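Local coordinates for protein 336aa long hypothetical dTDP-glucose 4,6-dehydratase (Pyrococcus horikoshii, PDB 2HUN) that binds NAD(+) in a Rossmann fold and probably acts as a dTDP-glucose 4,6-dehydratase, removing water from the nucleotide sugar, at residues V253-M261 with F300-I308. Numbering follows the deposited sequence.
Sequences VVKIILRLM and FDEGIKKTI
L260 drops as a knob into a hole formed by D301, I304, K305 and I308. Its CB sits 3.5 Å from CD1 of I308, closer than carbon atoms usually come. With CG anti to the carbonyl carbon (chi1 -67°), the fork reaches on across helix 300-313: CD1 lies 3.5 Å from CG2 of I304 and equally near the backbone O of D301, while CD2 passes 3.9 Å from NZ of K305. Beyond the knob, CG of M261 rests on I308, and at the other end CD1 of I256 meets the edge of the F300 ring, 3.8 Å from CE2. Alongside this apolar seam R259 grips D301 end-on: NH1 and NH2 both bond OD2, each at 3.0 Å, on its syn side and from one face of the carboxylate, whose plane is turned 21° from the guanidinium. Replacing D301 by an alanine is likely to leave the R259 guanidinium without this countercharge and freer to swing. I192, T195 and I196 of helix 191-200 back V253, I257 and M261. The axes of 253-260 and 300-308 cross at -61°, a helix pair consistent with the smaller C-terminal part of an extended short-chain dehydrogenase, beside the NAD-binding Rossmann domain.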
loop_
_atom_site.group_PDB
_atom_site.type_symbol
_atom_site.label_atom_id
_atom_site.label_comp_id
_atom_site.label_asym_id
_atom_site.label_seq_id
_atom_site.Cartn_x
_atom_site.Cartn_y
_atom_site.Cartn_z
ATOM N N VAL A 253 30.242 -12.245 0.138
ATOM C CA VAL A 253 30.288 -11.537 1.411
ATOM C C VAL A 253 31.206 -12.287 2.368
ATOM O O VAL A 253 32.108 -11.698 2.963
ATOM C CB VAL A 253 28.874 -11.411 2.028
ATOM C CG1 VAL A 253 28.956 -10.800 3.421
ATOM C CG2 VAL A 253 27.996 -10.544 1.126
ATOM N N VAL A 254 30.985 -13.592 2.495
ATOM C CA VAL A 254 31.800 -14.419 3.378
ATOM C C VAL A 254 33.284 -14.387 3.015
ATOM O O VAL A 254 34.130 -14.221 3.889
ATOM C CB VAL A 254 31.296 -15.875 3.384
ATOM C CG1 VAL A 254 32.300 -16.776 4.089
ATOM C CG2 VAL A 254 29.948 -15.941 4.090
ATOM N N LYS A 255 33.608 -14.533 1.734
ATOM C CA LYS A 255 35.007 -14.501 1.310
ATOM C C LYS A 255 35.695 -13.198 1.702
ATOM O O LYS A 255 36.861 -13.196 2.095
ATOM C CB LYS A 255 35.128 -14.688 -0.208
ATOM C CG LYS A 255 35.112 -16.142 -0.680
ATOM C CD LYS A 255 35.280 -16.231 -2.195
ATOM C CE LYS A 255 35.000 -17.634 -2.709
ATOM N NZ LYS A 255 35.141 -17.717 -4.190
ATOM N N ILE A 256 34.976 -12.086 1.591
ATOM C CA ILE A 256 35.540 -10.786 1.934
ATOM C C ILE A 256 35.704 -10.626 3.447
ATOM O O ILE A 256 36.695 -10.067 3.914
ATOM C CB ILE A 256 34.661 -9.645 1.351
ATOM C CG1 ILE A 256 34.813 -9.626 -0.174
ATOM C CG2 ILE A 256 35.061 -8.305 1.946
ATOM C CD1 ILE A 256 33.922 -8.629 -0.882
ATOM N N ILE A 257 34.738 -11.121 4.212
ATOM C CA ILE A 257 34.808 -11.035 5.667
ATOM C C ILE A 257 36.033 -11.791 6.184
ATOM O O ILE A 257 36.774 -11.297 7.033
ATOM C CB ILE A 257 33.539 -11.630 6.326
ATOM C CG1 ILE A 257 32.343 -10.706 6.076
ATOM C CG2 ILE A 257 33.767 -11.834 7.826
ATOM C CD1 ILE A 257 31.032 -11.233 6.614
ATOM N N LEU A 258 36.246 -12.993 5.662
ATOM C CA LEU A 258 37.378 -13.810 6.083
ATOM C C LEU A 258 38.691 -13.134 5.731
ATOM O O LEU A 258 39.607 -13.080 6.554
ATOM C CB LEU A 258 37.298 -15.193 5.435
ATOM C CG LEU A 258 36.030 -15.959 5.813
ATOM C CD1 LEU A 258 36.047 -17.333 5.179
ATOM C CD2 LEU A 258 35.933 -16.067 7.328
ATOM N N ARG A 259 38.786 -12.620 4.509
ATOM C CA ARG A 259 39.996 -11.936 4.083
ATOM C C ARG A 259 40.293 -10.782 5.030
ATOM O O ARG A 259 41.407 -10.652 5.534
ATOM C CB ARG A 259 39.840 -11.401 2.653
ATOM C CG ARG A 259 40.834 -10.298 2.305
ATOM C CD ARG A 259 40.850 -9.989 0.814
ATOM N NE ARG A 259 39.589 -9.442 0.314
ATOM C CZ ARG A 259 39.196 -8.177 0.469
ATOM N NH1 ARG A 259 39.960 -7.306 1.118
ATOM N NH2 ARG A 259 38.036 -7.781 -0.037
ATOM N N LEU A 260 39.280 -9.957 5.281
ATOM C CA LEU A 260 39.438 -8.794 6.148
ATOM C C LEU A 260 39.676 -9.149 7.606
ATOM O O LEU A 260 40.071 -8.297 8.403
ATOM C CB LEU A 260 38.225 -7.866 6.006
ATOM C CG LEU A 260 38.121 -7.215 4.620
ATOM C CD1 LEU A 260 36.831 -6.416 4.502
ATOM C CD2 LEU A 260 39.331 -6.319 4.394
ATOM N N MET A 261 39.433 -10.407 7.955
ATOM C CA MET A 261 39.672 -10.861 9.315
ATOM C C MET A 261 41.060 -11.501 9.336
ATOM O O MET A 261 41.422 -12.215 10.273
ATOM C CB MET A 261 38.600 -11.868 9.747
ATOM C CG MET A 261 37.292 -11.224 10.190
ATOM S SD MET A 261 36.043 -12.413 10.744
ATOM C CE MET A 261 36.262 -12.324 12.519
ATOM N N PHE A 300 32.408 -1.203 0.452
ATOM C CA PHE A 300 31.975 -2.405 1.147
ATOM C C PHE A 300 33.095 -2.891 2.071
ATOM O O PHE A 300 32.843 -3.287 3.214
ATOM C CB PHE A 300 31.612 -3.502 0.146
ATOM C CG PHE A 300 31.049 -4.740 0.787
ATOM C CD1 PHE A 300 29.846 -4.693 1.486
ATOM C CD2 PHE A 300 31.726 -5.951 0.705
ATOM C CE1 PHE A 300 29.326 -5.833 2.092
ATOM C CE2 PHE A 300 31.212 -7.096 1.309
ATOM C CZ PHE A 300 30.009 -7.036 2.003
ATOM N N ASP A 301 34.329 -2.848 1.571
ATOM C CA ASP A 301 35.498 -3.269 2.344
ATOM C C ASP A 301 35.679 -2.454 3.618
ATOM O O ASP A 301 35.975 -3.002 4.683
ATOM C CB ASP A 301 36.765 -3.151 1.493
ATOM C CG ASP A 301 37.055 -4.409 0.701
ATOM O OD1 ASP A 301 36.146 -4.906 0.005
ATOM O OD2 ASP A 301 38.198 -4.899 0.771
ATOM N N GLU A 302 35.516 -1.140 3.508
ATOM C CA GLU A 302 35.668 -0.274 4.666
ATOM C C GLU A 302 34.549 -0.535 5.672
ATOM O O GLU A 302 34.783 -0.570 6.878
ATOM C CB GLU A 302 35.661 1.198 4.234
ATOM C CG GLU A 302 36.848 1.593 3.359
ATOM C CD GLU A 302 36.780 3.035 2.892
ATOM O OE1 GLU A 302 35.753 3.417 2.299
ATOM O OE2 GLU A 302 37.752 3.788 3.111
ATOM N N GLY A 303 33.337 -0.737 5.166
ATOM C CA GLY A 303 32.203 -0.984 6.039
ATOM C C GLY A 303 32.279 -2.315 6.764
ATOM O O GLY A 303 31.871 -2.417 7.923
ATOM N N ILE A 304 32.784 -3.335 6.075
ATOM C CA ILE A 304 32.920 -4.670 6.658
ATOM C C ILE A 304 34.031 -4.658 7.705
ATOM O O ILE A 304 33.908 -5.269 8.764
ATOM C CB ILE A 304 33.238 -5.719 5.563
ATOM C CG1 ILE A 304 31.970 -6.030 4.765
ATOM C CG2 ILE A 304 33.795 -6.993 6.187
ATOM C CD1 ILE A 304 30.851 -6.662 5.602
ATOM N N LYS A 305 35.110 -3.947 7.393
ATOM C CA LYS A 305 36.251 -3.817 8.290
ATOM C C LYS A 305 35.795 -3.141 9.584
ATOM O O LYS A 305 36.149 -3.574 10.678
ATOM C CB LYS A 305 37.341 -2.977 7.618
ATOM C CG LYS A 305 38.630 -2.826 8.412
ATOM C CD LYS A 305 39.505 -4.068 8.312
ATOM C CE LYS A 305 40.886 -3.737 7.739
ATOM N NZ LYS A 305 40.856 -3.316 6.301
ATOM N N LYS A 306 35.006 -2.077 9.456
ATOM C CA LYS A 306 34.509 -1.361 10.627
ATOM C C LYS A 306 33.550 -2.252 11.405
ATOM O O LYS A 306 33.480 -2.182 12.629
ATOM C CB LYS A 306 33.792 -0.069 10.215
ATOM C CG LYS A 306 34.708 0.992 9.624
ATOM C CD LYS A 306 34.003 2.336 9.478
ATOM C CE LYS A 306 33.451 2.811 10.814
ATOM N NZ LYS A 306 33.634 4.270 11.001
ATOM N N THR A 307 32.820 -3.093 10.684
ATOM C CA THR A 307 31.865 -3.999 11.301
ATOM C C THR A 307 32.604 -5.126 12.029
ATOM O O THR A 307 32.191 -5.555 13.110
ATOM C CB THR A 307 30.904 -4.578 10.240
ATOM O OG1 THR A 307 30.203 -3.498 9.604
ATOM C CG2 THR A 307 29.892 -5.520 10.886
ATOM N N ILE A 308 33.701 -5.594 11.437
ATOM C CA ILE A 308 34.507 -6.645 12.050
ATOM C C ILE A 308 35.077 -6.117 13.368
ATOM O O ILE A 308 34.935 -6.753 14.413
ATOM C CB ILE A 308 35.676 -7.075 11.123
ATOM C CG1 ILE A 308 35.121 -7.814 9.900
ATOM C CG2 ILE A 308 36.667 -7.950 11.896
ATOM C CD1 ILE A 308 36.133 -8.052 8.792
#